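Local atomic coordinates of TRAP dicarboxylate transporter, DctP subunit (PDB entry 4N91), a protein that binds D-glucuronate in both its alpha and beta forms and probably serves as the solute-binding subunit of a TRAP transporter. Residues A88-V93 with Y248-G253; A94-L99 with E107-P112; V124-E129 with V272-W277. One frame throughout, in Å; residues are numbered along the deposited sequence.

Overall arrangement
All three contacts lie within the family 7 solute-binding region. Along the chain contact 2 falls between the two segments of contact 1 and closes before contact 3 opens; the segments of contacts 1 and 3 alternate. Contacts 1 and 2 share strand 91-95, the middle strand of a five-stranded mixed sheet, and their centres are about 21 Å apart. Contact 1, partly buried, sits at the start of that strand. Contact 2, the buried one, follows its end and holds S95 of the glucuronate pocket. Contact 3, at the surface, is about 16 Å from contact 2 between centres and touches it, F109 packing on V124 and on the selenium of M125, a selenomethionine. Helices 248-253 and 256-290 are consecutive, but contacts 1 and 3 do not touch.

Contact 1 (A88-V93 with Y248-G253); sequences AINICV and YSWLEG
One face of the W250 indole carries the side chain of N90. The amide nitrogen ND2 of N90 lies 3.3 Å above the ring plane, over the five-membered ring, and its nearest ring atom is W250 CD1 at 3.4 Å. The amide does not lie flat on the indole: the two planes are 71° apart. N90 CB covers the six-membered ring, 4.1 Å from its centroid, in a CH-pi contact. I91 meets the benzo end of the indole obliquely. Its CG1 comes to 3.9 Å from W250 CZ3, and its CD1 packs against CZ3 and CH2. W250 reaches the strand because its CG is anti to the backbone N (chi1 168°). The ring also packs edge-to-face with F262 and touches I33.

The OD1 of N90 accepts from the backbone N of R34 on the neighbouring strand 31-36. That bond probably fixes the rotation of the amide and keeps ND2 over the indole. The contact joins the start of strand 91-95 to helix 248-253. N90 ND2 and W250 NE1 are both donors and do not bond. The contact rests on the N90 side chain over the indole face and on the apolar touch of I91, while R34 satisfies the amide oxygen.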
loop_
_atom_site.group_PDB
_atom_site.type_symbol
_atom_site.label_atom_id
_atom_site.label_comp_id
_atom_site.label_asym_id
_atom_site.label_seq_id
_atom_site.Cartn_x
_atom_site.Cartn_y
_atom_site.Cartn_z
ATOM N N ALA A 88 -17.189 0.158 13.562
ATOM C CA ALA A 88 -17.836 1.422 13.204
ATOM C C ALA A 88 -17.897 1.595 11.681
ATOM O O ALA A 88 -18.842 2.181 11.131
ATOM C CB ALA A 88 -17.106 2.581 13.854
ATOM N N ILE A 89 -16.896 1.073 10.994
ATOM C CA ILE A 89 -17.057 0.806 9.576
ATOM C C ILE A 89 -16.738 -0.668 9.314
ATOM O O ILE A 89 -16.092 -1.339 10.143
ATOM C CB ILE A 89 -16.193 1.736 8.718
ATOM C CG1 ILE A 89 -14.711 1.464 8.962
ATOM C CG2 ILE A 89 -16.526 3.200 9.035
ATOM C CD1 ILE A 89 -13.785 2.441 8.222
ATOM N N ASN A 90 -17.185 -1.167 8.171
ATOM C CA ASN A 90 -17.100 -2.600 7.903
ATOM C C ASN A 90 -15.801 -3.010 7.192
ATOM O O ASN A 90 -15.225 -4.057 7.473
ATOM C CB ASN A 90 -18.298 -3.041 7.056
ATOM C CG ASN A 90 -19.632 -2.684 7.699
ATOM O OD1 ASN A 90 -20.107 -1.538 7.609
ATOM N ND2 ASN A 90 -20.233 -3.660 8.383
ATOM N N ILE A 91 -15.359 -2.170 6.260
ATOM C CA ILE A 91 -14.254 -2.500 5.357
ATOM C C ILE A 91 -13.452 -1.233 5.124
ATOM O O ILE A 91 -14.024 -0.149 4.992
ATOM C CB ILE A 91 -14.759 -2.975 4.000
ATOM C CG1 ILE A 91 -15.572 -4.270 4.113
ATOM C CG2 ILE A 91 -13.591 -3.143 3.004
ATOM C CD1 ILE A 91 -16.459 -4.532 2.900
ATOM N N CYS A 92 -12.134 -1.355 5.105
ATOM C CA CYS A 92 -11.336 -0.246 4.596
ATOM C C CYS A 92 -10.108 -0.738 3.887
ATOM O O CYS A 92 -9.783 -1.918 3.906
ATOM C CB CYS A 92 -10.974 0.723 5.695
ATOM S SG CYS A 92 -9.582 0.278 6.759
ATOM N N VAL A 93 -9.422 0.194 3.242
ATOM C CA VAL A 93 -8.172 -0.121 2.582
ATOM C C VAL A 93 -7.054 0.497 3.380
ATOM O O VAL A 93 -7.090 1.690 3.666
ATOM C CB VAL A 93 -8.149 0.427 1.128
ATOM C CG1 VAL A 93 -6.808 0.161 0.471
ATOM C CG2 VAL A 93 -9.230 -0.218 0.294
ATOM N N TYR A 248 -13.858 -8.300 11.635
ATOM C CA TYR A 248 -13.895 -9.765 11.718
ATOM C C TYR A 248 -15.267 -10.295 12.193
ATOM O O TYR A 248 -15.834 -11.213 11.582
ATOM C CB TYR A 248 -12.777 -10.256 12.615
ATOM C CG TYR A 248 -12.701 -11.762 12.681
ATOM C CD1 TYR A 248 -12.546 -12.512 11.529
ATOM C CD2 TYR A 248 -12.787 -12.427 13.889
ATOM C CE1 TYR A 248 -12.483 -13.898 11.572
ATOM C CE2 TYR A 248 -12.727 -13.822 13.938
ATOM C CZ TYR A 248 -12.563 -14.540 12.777
ATOM O OH TYR A 248 -12.500 -15.927 12.806
ATOM N N SER A 249 -15.811 -9.683 13.243
ATOM C CA SER A 249 -17.136 -10.088 13.739
ATOM C C SER A 249 -18.200 -9.918 12.677
ATOM O O SER A 249 -19.062 -10.789 12.480
ATOM C CB SER A 249 -17.512 -9.285 14.993
ATOM O OG SER A 249 -16.672 -9.643 16.058
ATOM N N TRP A 250 -18.125 -8.801 11.963
ATOM C CA TRP A 250 -19.075 -8.537 10.895
ATOM C C TRP A 250 -18.989 -9.590 9.801
ATOM O O TRP A 250 -19.998 -10.163 9.373
ATOM C CB TRP A 250 -18.865 -7.136 10.291
ATOM C CG TRP A 250 -19.641 -7.016 9.044
ATOM C CD1 TRP A 250 -20.998 -6.926 8.930
ATOM C CD2 TRP A 250 -19.127 -7.009 7.704
ATOM N NE1 TRP A 250 -21.360 -6.858 7.623
ATOM C CE2 TRP A 250 -20.231 -6.911 6.838
ATOM C CE3 TRP A 250 -17.843 -7.085 7.156
ATOM C CZ2 TRP A 250 -20.098 -6.892 5.450
ATOM C CZ3 TRP A 250 -17.709 -7.049 5.772
ATOM C CH2 TRP A 250 -18.822 -6.964 4.938
ATOM N N LEU A 251 -17.775 -9.850 9.334
ATOM C CA LEU A 251 -17.604 -10.749 8.207
ATOM C C LEU A 251 -18.075 -12.161 8.587
ATOM O O LEU A 251 -18.850 -12.800 7.865
ATOM C CB LEU A 251 -16.132 -10.739 7.758
ATOM C CG LEU A 251 -15.822 -11.469 6.452
ATOM C CD1 LEU A 251 -16.499 -10.787 5.303
ATOM C CD2 LEU A 251 -14.331 -11.527 6.245
ATOM N N GLU A 252 -17.631 -12.649 9.732
ATOM C CA GLU A 252 -17.979 -14.016 10.129
ATOM C C GLU A 252 -19.436 -14.150 10.538
ATOM O O GLU A 252 -19.974 -15.258 10.589
ATOM C CB GLU A 252 -17.054 -14.502 11.239
ATOM C CG GLU A 252 -15.600 -14.643 10.777
ATOM C CD GLU A 252 -15.463 -15.392 9.445
ATOM O OE1 GLU A 252 -16.196 -16.382 9.233
ATOM O OE2 GLU A 252 -14.625 -14.983 8.606
ATOM N N GLY A 253 -20.070 -13.022 10.814
ATOM C CA GLY A 253 -21.485 -12.971 11.123
ATOM C C GLY A 253 -22.392 -13.096 9.914
ATOM O O GLY A 253 -23.581 -13.373 10.055
#

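Contact 2 (A94-L99 with E107-P112); sequences ASNAIL and EIFNLP
N96 and N110 form a buried polar contact in which the N110 amide grips both the side chain and the backbone of N96. It lies just after strand 91-95, between the short helix 96-99 and the loop that leads to helix 118-125. Two hydrogen bonds run in opposite directions. N96 ND2 donates to N110 OD1 at 2.9 Å and nearly straight, 173°. N110 ND2 donates to the backbone O of N96 at 3.2 Å. Each acceptor lies in the plane of the donating amide, while each donor stands above the carbonyl plane it meets. The two amide planes are 65° apart. The CG of N96 is anti to the backbone N (chi1 -165°), which carries its amide across to the loop. N96 ND2 also meets F109 CB at 3.5 Å, and N96 OD1 lies at the edge of the F109 ring. W106 O takes a further bond from N96 ND2, and E100 OE1 one from N110 ND2. An alanine in place of N110 would probably cost N96 ND2 its acceptor here and leave N96 O and E100 without the amide donor. S95 caps the helix through its OG and lines the glucuronate pocket. The paired amides thus satisfy buried polar groups next to the sugar site, although N96 OD1 is buried without a partner.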
loop_
_atom_site.group_PDB
_atom_site.type_symbol
_atom_site.label_atom_id
_atom_site.label_comp_id
_atom_site.label_asym_id
_atom_site.label_seq_id
_atom_site.Cartn_x
_atom_site.Cartn_y
_atom_site.Cartn_z
ATOM N N ALA A 94 -6.055 -0.315 3.707
ATOM C CA ALA A 94 -4.885 0.154 4.432
ATOM C C ALA A 94 -3.614 -0.355 3.774
ATOM O O ALA A 94 -3.541 -1.510 3.364
ATOM C CB ALA A 94 -4.932 -0.336 5.870
ATOM N N SER A 95 -2.593 0.489 3.686
ATOM C CA SER A 95 -1.312 0.026 3.194
ATOM C C SER A 95 -0.729 -0.985 4.157
ATOM O O SER A 95 -0.838 -0.848 5.381
ATOM C CB SER A 95 -0.333 1.188 3.044
ATOM O OG SER A 95 0.937 0.739 2.616
ATOM N N ASN A 96 -0.111 -2.009 3.607
ATOM C CA ASN A 96 0.565 -3.006 4.430
ATOM C C ASN A 96 1.569 -2.330 5.379
ATOM O O ASN A 96 1.861 -2.840 6.471
ATOM C CB ASN A 96 1.290 -3.977 3.522
ATOM C CG ASN A 96 1.712 -5.228 4.228
ATOM O OD1 ASN A 96 0.928 -6.154 4.373
ATOM N ND2 ASN A 96 2.948 -5.261 4.676
ATOM N N ALA A 97 2.111 -1.192 4.947
ATOM C CA ALA A 97 3.112 -0.474 5.733
ATOM C C ALA A 97 2.628 -0.232 7.162
ATOM O O ALA A 97 3.409 -0.307 8.102
ATOM C CB ALA A 97 3.470 0.853 5.060
ATOM N N ILE A 98 1.360 0.124 7.334
ATOM C CA ILE A 98 0.877 0.471 8.662
ATOM C C ILE A 98 0.324 -0.712 9.443
ATOM O O ILE A 98 0.205 -0.660 10.655
ATOM C CB ILE A 98 -0.148 1.629 8.665
ATOM C CG1 ILE A 98 -1.466 1.194 8.049
ATOM C CG2 ILE A 98 0.442 2.917 7.970
ATOM C CD1 ILE A 98 -2.601 2.154 8.312
ATOM N N LEU A 99 0.032 -1.813 8.763
ATOM C CA LEU A 99 -0.562 -2.958 9.442
ATOM C C LEU A 99 0.442 -3.664 10.343
ATOM O O LEU A 99 0.051 -4.327 11.293
ATOM C CB LEU A 99 -1.164 -3.926 8.453
ATOM C CG LEU A 99 -2.366 -3.342 7.690
ATOM C CD1 LEU A 99 -2.876 -4.367 6.701
ATOM C CD2 LEU A 99 -3.482 -2.909 8.619
ATOM N N GLU A 107 4.932 -7.374 8.619
ATOM C CA GLU A 107 6.267 -6.869 8.282
ATOM C C GLU A 107 6.828 -7.497 7.038
ATOM O O GLU A 107 7.659 -6.895 6.377
ATOM C CB GLU A 107 7.263 -7.235 9.394
ATOM C CG GLU A 107 7.242 -6.342 10.560
ATOM C CD GLU A 107 8.079 -6.870 11.703
ATOM O OE1 GLU A 107 8.374 -8.112 11.783
ATOM O OE2 GLU A 107 8.417 -6.029 12.553
ATOM N N ILE A 108 6.448 -8.739 6.763
ATOM C CA ILE A 108 7.040 -9.473 5.643
ATOM C C ILE A 108 6.995 -8.691 4.320
ATOM O O ILE A 108 8.003 -8.608 3.600
ATOM C CB ILE A 108 6.409 -10.891 5.493
ATOM C CG1 ILE A 108 7.078 -11.684 4.371
ATOM C CG2 ILE A 108 4.903 -10.839 5.248
ATOM C CD1 ILE A 108 8.492 -12.010 4.618
ATOM N N PHE A 109 5.843 -8.119 4.002
ATOM C CA PHE A 109 5.700 -7.423 2.709
ATOM C C PHE A 109 6.219 -5.979 2.731
ATOM O O PHE A 109 6.147 -5.284 1.719
ATOM C CB PHE A 109 4.257 -7.430 2.217
ATOM C CG PHE A 109 3.652 -8.794 2.113
ATOM C CD1 PHE A 109 4.311 -9.825 1.465
ATOM C CD2 PHE A 109 2.414 -9.053 2.668
ATOM C CE1 PHE A 109 3.732 -11.071 1.384
ATOM C CE2 PHE A 109 1.843 -10.311 2.583
ATOM C CZ PHE A 109 2.509 -11.312 1.961
ATOM N N ASN A 110 6.727 -5.531 3.868
ATOM C CA ASN A 110 7.356 -4.204 3.977
ATOM C C ASN A 110 8.872 -4.232 3.812
ATOM O O ASN A 110 9.520 -3.184 3.835
ATOM C CB ASN A 110 7.001 -3.557 5.314
ATOM C CG ASN A 110 5.519 -3.285 5.431
ATOM O OD1 ASN A 110 4.851 -3.079 4.415
ATOM N ND2 ASN A 110 4.988 -3.338 6.646
ATOM N N LEU A 111 9.442 -5.417 3.618
ATOM C CA LEU A 111 10.886 -5.534 3.452
ATOM C C LEU A 111 11.322 -4.877 2.143
ATOM O O LEU A 111 10.726 -5.115 1.111
ATOM C CB LEU A 111 11.309 -7.006 3.447
ATOM C CG LEU A 111 11.087 -7.763 4.759
ATOM C CD1 LEU A 111 11.448 -9.245 4.600
ATOM C CD2 LEU A 111 11.904 -7.118 5.862
ATOM N N PRO A 112 12.378 -4.059 2.181
ATOM C CA PRO A 112 12.908 -3.467 0.954
ATOM C C PRO A 112 13.563 -4.499 0.044
ATOM O O PRO A 112 14.174 -5.474 0.528
ATOM C CB PRO A 112 13.973 -2.488 1.460
ATOM C CG PRO A 112 13.742 -2.359 2.922
ATOM C CD PRO A 112 13.117 -3.619 3.373
#

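Contact 3 (V124-E129 with V272-W277); sequences VMDDPE and VQRKEW
D126 and R274 reach toward each other from opposite directions and meet in a salt bridge. Their backbones stay far apart, with 11.9 Å between the CA atoms of D126 and R274, and the two side chains span the distance. The guanidinium meets the carboxylate end-on, through NH1 and NH2. The planes of the two groups are 34° apart, so this is a twisted pairing and not a flat one.

Both nitrogens converge on one oxygen. D126 OD2 accepts from R274 NH2 at 3.1 Å and from R274 NH1 at the same distance. NH1 uses the syn lone pair of OD2. NH2 also comes from the syn side, slightly out of the carboxylate plane. A third bond, from R274 NH1 to D126 OD1 at 3.0 Å, is weak, with an angle of only 125° at the hydrogen. The arginine chain is bent at chi3 (68°), which turns its end to face the aspartate.

Each partner has a second hold. D126 OD1 accepts from W148 NE1, on strand 143-149. The R274 side chain packs on the same W148, which places both partners against that strand. R274 NH1 donates to N270 OD1, one turn earlier on helix 256-290. These bonds probably limit the rotation of both groups. D126 is exposed and R274 partly so, and solvent would probably weaken the attraction between the charges. The R274 side chain is about 12 Å from the bound glucuronate.

D126 lies in the short link between helices 118-125 and 128-135, just before D127, which caps the second helix.

The arrangement is a surface salt bridge tying this helix-to-helix link to the long helix 256-290, beside edge strand 143-149 of the five-stranded sheet in this periplasmic solute-binding fold.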
loop_
_atom_site.group_PDB
_atom_site.type_symbol
_atom_site.label_atom_id
_atom_site.label_comp_id
_atom_site.label_asym_id
_atom_site.label_seq_id
_atom_site.Cartn_x
_atom_site.Cartn_y
_atom_site.Cartn_z
ATOM N N VAL A 124 3.048 -13.885 -5.640
ATOM C CA VAL A 124 3.090 -14.016 -4.193
ATOM C C VAL A 124 1.770 -13.605 -3.545
ATOM O O VAL A 124 1.224 -14.355 -2.738
ATOM C CB VAL A 124 4.282 -13.237 -3.575
ATOM C CG1 VAL A 124 4.122 -13.073 -2.063
ATOM C CG2 VAL A 124 5.588 -13.963 -3.894
HETATM N N MSE A 125 1.236 -12.441 -3.919
HETATM C CA MSE A 125 0.040 -11.897 -3.289
HETATM C C MSE A 125 -1.191 -12.724 -3.660
HETATM O O MSE A 125 -2.195 -12.688 -2.942
HETATM C CB MSE A 125 -0.158 -10.427 -3.700
HETATM C CG MSE A 125 0.965 -9.504 -3.279
HETATM SE SE MSE A 125 1.443 -9.634 -1.379
HETATM C CE MSE A 125 -0.314 -9.203 -0.571
ATOM N N ASP A 126 -1.107 -13.458 -4.773
ATOM C CA ASP A 126 -2.210 -14.293 -5.235
ATOM C C ASP A 126 -2.091 -15.737 -4.703
ATOM O O ASP A 126 -2.926 -16.568 -5.006
ATOM C CB ASP A 126 -2.261 -14.329 -6.764
ATOM C CG ASP A 126 -2.858 -13.074 -7.362
ATOM O OD1 ASP A 126 -3.597 -12.357 -6.649
ATOM O OD2 ASP A 126 -2.603 -12.822 -8.553
ATOM N N ASP A 127 -1.044 -16.021 -3.941
ATOM C CA ASP A 127 -0.842 -17.367 -3.392
ATOM C C ASP A 127 -1.463 -17.462 -1.997
ATOM O O ASP A 127 -0.940 -16.917 -1.036
ATOM C CB ASP A 127 0.646 -17.695 -3.335
ATOM C CG ASP A 127 0.923 -19.164 -2.945
ATOM O OD1 ASP A 127 0.064 -19.812 -2.319
ATOM O OD2 ASP A 127 2.021 -19.657 -3.251
ATOM N N PRO A 128 -2.586 -18.182 -1.876
ATOM C CA PRO A 128 -3.289 -18.235 -0.597
ATOM C C PRO A 128 -2.442 -18.856 0.512
ATOM O O PRO A 128 -2.655 -18.553 1.673
ATOM C CB PRO A 128 -4.500 -19.136 -0.887
ATOM C CG PRO A 128 -4.550 -19.290 -2.355
ATOM C CD PRO A 128 -3.176 -19.088 -2.871
ATOM N N GLU A 129 -1.491 -19.714 0.175
ATOM C CA GLU A 129 -0.690 -20.319 1.223
ATOM C C GLU A 129 0.233 -19.310 1.861
ATOM O O GLU A 129 0.618 -19.442 3.015
ATOM C CB GLU A 129 0.097 -21.492 0.680
ATOM C CG GLU A 129 -0.809 -22.636 0.302
ATOM C CD GLU A 129 -0.036 -23.864 -0.069
ATOM O OE1 GLU A 129 1.134 -23.722 -0.490
ATOM O OE2 GLU A 129 -0.600 -24.970 0.065
ATOM N N VAL A 272 -10.607 -5.684 -10.775
ATOM C CA VAL A 272 -10.891 -4.395 -11.402
ATOM C C VAL A 272 -9.857 -3.369 -10.996
ATOM O O VAL A 272 -9.334 -2.652 -11.842
ATOM C CB VAL A 272 -12.310 -3.902 -11.057
ATOM C CG1 VAL A 272 -12.514 -2.485 -11.531
ATOM C CG2 VAL A 272 -13.347 -4.834 -11.688
ATOM N N GLN A 273 -9.496 -3.335 -9.716
ATOM C CA GLN A 273 -8.434 -2.436 -9.270
ATOM C C GLN A 273 -7.112 -2.674 -9.985
ATOM O O GLN A 273 -6.456 -1.726 -10.407
ATOM C CB GLN A 273 -8.232 -2.552 -7.767
ATOM C CG GLN A 273 -7.411 -1.426 -7.199
ATOM C CD GLN A 273 -5.925 -1.638 -7.249
ATOM O OE1 GLN A 273 -5.434 -2.730 -7.562
ATOM N NE2 GLN A 273 -5.179 -0.580 -6.896
ATOM N N ARG A 274 -6.737 -3.936 -10.153
ATOM C CA ARG A 274 -5.474 -4.245 -10.812
ATOM C C ARG A 274 -5.485 -3.856 -12.294
ATOM O O ARG A 274 -4.491 -3.326 -12.809
ATOM C CB ARG A 274 -5.128 -5.720 -10.618
ATOM C CG ARG A 274 -4.675 -6.018 -9.233
ATOM C CD ARG A 274 -4.748 -7.490 -8.912
ATOM N NE ARG A 274 -3.778 -8.259 -9.687
ATOM C CZ ARG A 274 -3.606 -9.571 -9.550
ATOM N NH1 ARG A 274 -4.358 -10.273 -8.709
ATOM N NH2 ARG A 274 -2.675 -10.175 -10.252
ATOM N N LYS A 275 -6.603 -4.078 -12.976
ATOM C CA LYS A 275 -6.718 -3.670 -14.380
ATOM C C LYS A 275 -6.634 -2.160 -14.497
ATOM O O LYS A 275 -5.947 -1.600 -15.377
ATOM C CB LYS A 275 -8.037 -4.162 -14.952
ATOM C CG LYS A 275 -8.357 -3.747 -16.393
ATOM C CD LYS A 275 -9.123 -2.425 -16.443
ATOM C CE LYS A 275 -9.820 -2.200 -17.768
ATOM N NZ LYS A 275 -10.489 -0.873 -17.810
ATOM N N GLU A 276 -7.323 -1.477 -13.594
ATOM C CA GLU A 276 -7.346 -0.011 -13.650
ATOM C C GLU A 276 -6.007 0.570 -13.248
ATOM O O GLU A 276 -5.619 1.635 -13.734
ATOM C CB GLU A 276 -8.478 0.537 -12.773
ATOM C CG GLU A 276 -9.860 0.167 -13.265
ATOM C CD GLU A 276 -10.251 0.806 -14.588
ATOM O OE1 GLU A 276 -9.525 1.679 -15.119
ATOM O OE2 GLU A 276 -11.319 0.441 -15.106
ATOM N N TRP A 277 -5.297 -0.127 -12.372
ATOM C CA TRP A 277 -3.980 0.314 -11.922
ATOM C C TRP A 277 -3.025 0.453 -13.101
ATOM O O TRP A 277 -2.325 1.450 -13.241
ATOM C CB TRP A 277 -3.394 -0.647 -10.883
ATOM C CG TRP A 277 -2.050 -0.182 -10.500
ATOM C CD1 TRP A 277 -0.843 -0.673 -10.936
ATOM C CD2 TRP A 277 -1.749 0.924 -9.649
ATOM N NE1 TRP A 277 0.182 0.062 -10.398
ATOM C CE2 TRP A 277 -0.350 1.058 -9.618
ATOM C CE3 TRP A 277 -2.533 1.828 -8.913
ATOM C CZ2 TRP A 277 0.285 2.056 -8.883
ATOM C CZ3 TRP A 277 -1.898 2.812 -8.187
ATOM C CH2 TRP A 277 -0.504 2.912 -8.175
#